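Local coordinates for protein methylmalonyl-CoA carboxyltransferase 5S subunit (Propionibacterium freudenreichii subsp. shermanii, PDB 1RQB) that transfers a carboxyl group from the biotin of the 1.3S subunit to pyruvate, forming oxaloacetate, with the aid of a bound cobalt ion, at residues A[31-36]-A[63-68]; A[138-143]-A[360-365]. All coordinates share one frame; numbering follows the deposited sequence.

Interaction 1 (A[31-36]-A[63-68]). With CO (cobalt (II) ion), chain B.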
loop_
_atom_site.group_PDB
_atom_site.type_symbol
_atom_site.label_atom_id
_atom_site.label_comp_id
_atom_site.label_asym_id
_atom_site.label_seq_id
_atom_site.Cartn_x
_atom_site.Cartn_y
_atom_site.Cartn_z
ATOM N N VAL A 31 13.240 -5.115 7.815
ATOM C CA VAL A 31 12.533 -4.846 9.077
ATOM C C VAL A 31 13.450 -4.424 10.226
ATOM O O VAL A 31 13.042 -3.623 11.066
ATOM C CB VAL A 31 11.666 -6.065 9.544
ATOM C CG1 VAL A 31 12.560 -7.237 9.954
ATOM C CG2 VAL A 31 10.763 -5.647 10.722
ATOM N N LEU A 32 14.683 -4.923 10.269
ATOM C CA LEU A 32 15.572 -4.610 11.398
ATOM C C LEU A 32 16.313 -3.280 11.236
ATOM O O LEU A 32 17.008 -2.854 12.156
ATOM C CB LEU A 32 16.581 -5.736 11.613
ATOM C CG LEU A 32 15.958 -7.113 11.871
ATOM C CD1 LEU A 32 17.080 -8.128 12.038
ATOM C CD2 LEU A 32 15.053 -7.093 13.114
ATOM N N ARG A 33 16.180 -2.616 10.094
ATOM C CA ARG A 33 16.887 -1.335 9.953
ATOM C C ARG A 33 16.006 -0.283 9.278
ATOM O O ARG A 33 15.403 0.554 9.949
ATOM C CB ARG A 33 18.204 -1.524 9.173
ATOM C CG ARG A 33 19.206 -0.349 9.289
ATOM C CD ARG A 33 18.755 0.933 8.610
ATOM N NE ARG A 33 18.706 0.778 7.155
ATOM C CZ ARG A 33 18.641 1.792 6.298
ATOM N NH1 ARG A 33 18.608 3.041 6.751
ATOM N NH2 ARG A 33 18.622 1.555 4.988
ATOM N N ASP A 34 15.886 -0.341 7.957
ATOM C CA ASP A 34 15.171 0.722 7.234
ATOM C C ASP A 34 13.674 0.775 7.555
ATOM O O ASP A 34 13.088 1.858 7.559
ATOM C CB ASP A 34 15.383 0.577 5.719
ATOM C CG ASP A 34 15.344 1.918 4.991
ATOM O OD1 ASP A 34 15.208 1.914 3.755
ATOM O OD2 ASP A 34 15.465 2.978 5.650
ATOM N N ALA A 35 13.032 -0.357 7.833
ATOM C CA ALA A 35 11.584 -0.306 8.091
ATOM C C ALA A 35 11.265 0.566 9.307
ATOM O O ALA A 35 10.409 1.446 9.227
ATOM C CB ALA A 35 11.003 -1.718 8.281
ATOM N N HIS A 36 11.942 0.350 10.438
ATOM C CA HIS A 36 11.588 1.165 11.609
ATOM C C HIS A 36 12.226 2.551 11.516
ATOM O O HIS A 36 11.733 3.511 12.108
ATOM C CB HIS A 36 11.920 0.448 12.919
ATOM C CG HIS A 36 13.375 0.209 13.139
ATOM N ND1 HIS A 36 14.200 1.143 13.724
ATOM C CD2 HIS A 36 14.147 -0.869 12.878
ATOM C CE1 HIS A 36 15.422 0.649 13.815
ATOM N NE2 HIS A 36 15.416 -0.570 13.309
ATOM N N SER A 63 19.848 -11.377 2.042
ATOM C CA SER A 63 20.554 -10.644 3.103
ATOM C C SER A 63 19.518 -10.031 4.045
ATOM O O SER A 63 18.336 -9.938 3.716
ATOM C CB SER A 63 21.456 -9.528 2.536
ATOM O OG SER A 63 20.699 -8.440 2.024
ATOM N N VAL A 64 19.988 -9.645 5.220
ATOM C CA VAL A 64 19.161 -9.021 6.263
ATOM C C VAL A 64 19.784 -7.668 6.617
ATOM O O VAL A 64 20.872 -7.607 7.187
ATOM C CB VAL A 64 19.132 -9.917 7.521
ATOM C CG1 VAL A 64 18.303 -9.255 8.620
ATOM C CG2 VAL A 64 18.540 -11.302 7.150
ATOM N N GLU A 65 19.117 -6.573 6.261
ATOM C CA GLU A 65 19.699 -5.264 6.585
ATOM C C GLU A 65 19.458 -5.035 8.079
ATOM O O GLU A 65 18.316 -5.076 8.533
ATOM C CB GLU A 65 19.044 -4.161 5.738
ATOM C CG GLU A 65 19.811 -2.839 5.807
ATOM C CD GLU A 65 19.021 -1.666 5.261
ATOM O OE1 GLU A 65 19.505 -1.009 4.315
ATOM O OE2 GLU A 65 17.921 -1.401 5.790
ATOM N N CYS A 66 20.515 -4.807 8.852
ATOM C CA CYS A 66 20.292 -4.674 10.298
ATOM C C CYS A 66 21.238 -3.661 10.946
ATOM O O CYS A 66 21.305 -3.586 12.172
ATOM C CB CYS A 66 20.501 -6.032 10.964
ATOM S SG CYS A 66 22.159 -6.688 10.660
ATOM N N TRP A 67 21.949 -2.864 10.160
ATOM C CA TRP A 67 22.879 -1.921 10.796
ATOM C C TRP A 67 23.149 -0.739 9.864
ATOM O O TRP A 67 22.814 -0.766 8.681
ATOM C CB TRP A 67 24.192 -2.653 11.136
ATOM C CG TRP A 67 24.866 -2.167 12.409
ATOM C CD1 TRP A 67 24.327 -2.153 13.664
ATOM C CD2 TRP A 67 26.208 -1.665 12.542
ATOM N NE1 TRP A 67 25.249 -1.679 14.574
ATOM C CE2 TRP A 67 26.411 -1.372 13.913
ATOM C CE3 TRP A 67 27.256 -1.431 11.634
ATOM C CZ2 TRP A 67 27.624 -0.864 14.402
ATOM C CZ3 TRP A 67 28.465 -0.920 12.119
ATOM C CH2 TRP A 67 28.636 -0.645 13.496
ATOM N N GLY A 68 23.748 0.306 10.421
ATOM C CA GLY A 68 24.051 1.467 9.614
ATOM C C GLY A 68 22.861 2.388 9.493
ATOM O O GLY A 68 21.891 2.271 10.241
HETATM CO CO CO B . 15.740 3.226 2.318
HETATM O O HOH W 1 16.105 -6.599 8.456
HETATM O O HOH W 2 19.325 -2.070 13.636
HETATM O O HOH W 3 15.818 4.853 3.891
#
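Arg33 starts with CG anti to the backbone N (chi1 -164°) and then folds back at chi2 and chi3, while Glu65 leaves its strand with CG likewise anti (chi1 -167°) and stays extended; the curled arginine and the straight glutamate thus meet obliquely at their charged ends. The carboxylate reaches the guanidinium edge with the two planes 62° apart. Arg33 NE gives Glu65 OE2 a short but bent, weak hydrogen bond (2.7 Å), and Arg33 NH2 bonds to Glu65 OE1 at 2.8 Å on its syn side, making a two-pronged salt bridge. Glu65 OE2 also accepts from the backbone Asp34 N at 3.2 Å, nearly in line with its C-O bond. Over one guanidinium face, Asp34 OD2 lies 3.3 Å from Arg33 NH1, an attraction of charges without a directed N-H.

The Arg-Asp-Glu trio matches the signature of the DRE-TIM barrel family. Helix 31-39 follows barrel strand 23-29, whose parallel neighbour 63-68 carries the glutamate. Asp34 OD1 binds the cobalt at 2.0 Å and also accepts from His262; His226, His228 and the carboxylated Lys195 belong to the same metal site, and Arg33 NH2 bonds to that lysine's carbamate. Water 3, a further cobalt ligand, donates to Asp34 OD2.

With an alanine in place of Glu65, Arg33 NE and Asp34 N would probably lose their shared acceptor, and the guanidinium, still tied to Gln37 and the carbamate, would be less firmly oriented. On the outer side the contact turns apolar: Leu32 CD1 packs on Val64 CG1 at 3.8 Å, and Leu32 CB on Cys66 CB at 4.0 Å, with Phe90 and Ile56 around them. Water 1 links Leu32 N to Glu65 O; water 2 joins the carbonyls of Leu32 and Cys66.

Interaction 2 (A[138-143]-A[360-365])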
loop_
_atom_site.group_PDB
_atom_site.type_symbol
_atom_site.label_atom_id
_atom_site.label_comp_id
_atom_site.label_asym_id
_atom_site.label_seq_id
_atom_site.Cartn_x
_atom_site.Cartn_y
_atom_site.Cartn_z
ATOM N N ASP A 138 26.583 7.637 -1.693
ATOM C CA ASP A 138 26.928 9.059 -1.550
ATOM C C ASP A 138 25.689 9.861 -1.952
ATOM O O ASP A 138 25.115 9.628 -3.014
ATOM C CB ASP A 138 28.097 9.437 -2.452
ATOM C CG ASP A 138 28.473 10.900 -2.316
ATOM O OD1 ASP A 138 29.086 11.269 -1.291
ATOM O OD2 ASP A 138 28.131 11.688 -3.224
ATOM N N ALA A 139 25.309 10.810 -1.107
ATOM C CA ALA A 139 24.100 11.620 -1.302
ATOM C C ALA A 139 24.125 12.397 -2.620
ATOM O O ALA A 139 23.070 12.754 -3.140
ATOM C CB ALA A 139 23.921 12.576 -0.121
HETATM N N MSE A 140 25.303 12.655 -3.182
HETATM C CA MSE A 140 25.359 13.410 -4.442
HETATM C C MSE A 140 25.740 12.495 -5.608
HETATM O O MSE A 140 25.910 12.960 -6.735
HETATM C CB MSE A 140 26.378 14.535 -4.315
HETATM C CG MSE A 140 26.127 15.430 -3.116
HETATM SE SE MSE A 140 25.995 17.277 -3.619
HETATM C CE MSE A 140 27.885 17.610 -3.922
ATOM N N ASN A 141 25.866 11.196 -5.336
ATOM C CA ASN A 141 26.243 10.199 -6.348
ATOM C C ASN A 141 27.658 10.448 -6.874
ATOM O O ASN A 141 27.953 10.137 -8.026
ATOM C CB ASN A 141 25.272 10.178 -7.539
ATOM C CG ASN A 141 24.024 9.367 -7.262
ATOM O OD1 ASN A 141 24.026 8.464 -6.427
ATOM N ND2 ASN A 141 22.951 9.679 -7.975
ATOM N N ASP A 142 28.530 11.015 -6.047
ATOM C CA ASP A 142 29.929 11.231 -6.449
ATOM C C ASP A 142 30.701 9.957 -6.096
ATOM O O ASP A 142 30.941 9.667 -4.925
ATOM C CB ASP A 142 30.507 12.433 -5.688
ATOM C CG ASP A 142 31.927 12.784 -6.121
ATOM O OD1 ASP A 142 32.584 11.962 -6.805
ATOM O OD2 ASP A 142 32.386 13.892 -5.760
ATOM N N PRO A 143 31.097 9.170 -7.107
ATOM C CA PRO A 143 31.829 7.922 -6.873
ATOM C C PRO A 143 33.124 8.071 -6.072
ATOM O O PRO A 143 33.538 7.148 -5.371
ATOM C CB PRO A 143 32.096 7.398 -8.289
ATOM C CG PRO A 143 31.037 8.051 -9.117
ATOM C CD PRO A 143 30.979 9.437 -8.549
ATOM N N THR A 360 18.605 12.892 2.324
ATOM C CA THR A 360 19.355 13.436 3.466
ATOM C C THR A 360 20.847 13.263 3.178
ATOM O O THR A 360 21.273 12.208 2.711
ATOM C CB THR A 360 19.011 12.688 4.759
ATOM O OG1 THR A 360 17.605 12.795 5.005
ATOM C CG2 THR A 360 19.778 13.279 5.934
ATOM N N PRO A 361 21.662 14.289 3.467
ATOM C CA PRO A 361 21.343 15.604 4.041
ATOM C C PRO A 361 21.090 16.721 3.027
ATOM O O PRO A 361 20.747 17.843 3.398
ATOM C CB PRO A 361 22.577 15.895 4.875
ATOM C CG PRO A 361 23.666 15.400 3.966
ATOM C CD PRO A 361 23.122 14.069 3.470
ATOM N N SER A 362 21.257 16.416 1.746
ATOM C CA SER A 362 21.084 17.420 0.686
ATOM C C SER A 362 19.702 18.073 0.754
ATOM O O SER A 362 19.576 19.279 0.547
ATOM C CB SER A 362 21.275 16.782 -0.689
ATOM O OG SER A 362 22.583 16.260 -0.827
ATOM N N SER A 363 18.670 17.286 1.039
ATOM C CA SER A 363 17.296 17.806 1.092
ATOM C C SER A 363 17.142 18.884 2.169
ATOM O O SER A 363 16.621 19.965 1.901
ATOM C CB SER A 363 16.307 16.666 1.347
ATOM O OG SER A 363 16.700 15.909 2.475
ATOM N N GLN A 364 17.569 18.600 3.394
ATOM C CA GLN A 364 17.436 19.600 4.463
ATOM C C GLN A 364 18.219 20.860 4.090
ATOM O O GLN A 364 17.761 21.980 4.309
ATOM C CB GLN A 364 17.951 19.052 5.804
ATOM C CG GLN A 364 17.166 17.871 6.375
ATOM C CD GLN A 364 17.828 16.520 6.127
ATOM O OE1 GLN A 364 17.891 16.035 4.998
ATOM N NE2 GLN A 364 18.328 15.905 7.196
ATOM N N ILE A 365 19.393 20.667 3.503
ATOM C CA ILE A 365 20.260 21.792 3.127
ATOM C C ILE A 365 19.590 22.667 2.066
ATOM O O ILE A 365 19.559 23.890 2.196
ATOM C CB ILE A 365 21.616 21.292 2.592
ATOM C CG1 ILE A 365 22.343 20.504 3.685
ATOM C CG2 ILE A 365 22.468 22.470 2.147
ATOM C CD1 ILE A 365 23.644 19.873 3.223
#
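Ala139 points its methyl group at the start of helix 362-376, and this small patch joins the TIM barrel to the helical region that follows it. The methyl sits on a type I beta turn, Asp138 to Asn141, in the loop between barrel strand 133-136 and helix 144-155; the turn is closed by Asn141 N to Asp138 O at 2.9 Å, and Asp138 adds an Asx turn to it.

Ala139 CB has the most surface buried here and meets three groups in turn. Thr360 O lies 3.9 Å from Ala139 CB, and Pro361 CD 4.0 Å from it. The peptide before Pro361 is cis, which puts that carbonyl oxygen and the ring CD on the same side of the C-N bond, both against the methyl. Ser362, next in buried area, directs its CB across the contact too; OG stands beside its own backbone N, anti to the carbonyl carbon (chi1 -62°), and comes to 4.0 Å from Ala139 CB. Met140, a selenomethionine in the crystal, passes alongside, its CG 4.3 Å from Ser362 OG, and also leans on Pro356. All these touches are van der Waals contacts, most of them made by the one methyl with a carbonyl oxygen, a ring carbon and a hydroxyl.

Each side is braced by polar bonds of its own. In the helix segment, Ile365 N bonds to Pro361 O, giving the first helical turn, and Ser363 OG donates to Gln364 OE1 at 2.8 Å. In the loop, Asp138 OD1 is taken by Asn145, while Asp138 OD2 accepts from Met140 N at 3.0 Å and from Asp142 N at 2.9 Å, the two donors arriving over opposite faces of the carboxylate, 62° and 37° out of its plane.

In the fold
Both contacts involve the same parallel barrel. Interaction 1 lies at strand 63-68 and the helix following strand 23-29; interaction 2 begins two strands further round, in the loop leaving strand 133-136, with strand 99-103 between. They come in series along the chain, their centres 21 Å apart and their nearest atoms about 10 Å apart, without touching. Interaction 1 lies within the pyruvate carboxyltransferase barrel, at the cobalt site, whereas interaction 2 joins that barrel to the conserved carboxylase domain. The side chain of Thr360 is about 10 Å from the cobalt and about 7 Å from that of Gln37 of the substrate site, so the later domain comes near the active site without touching the metal.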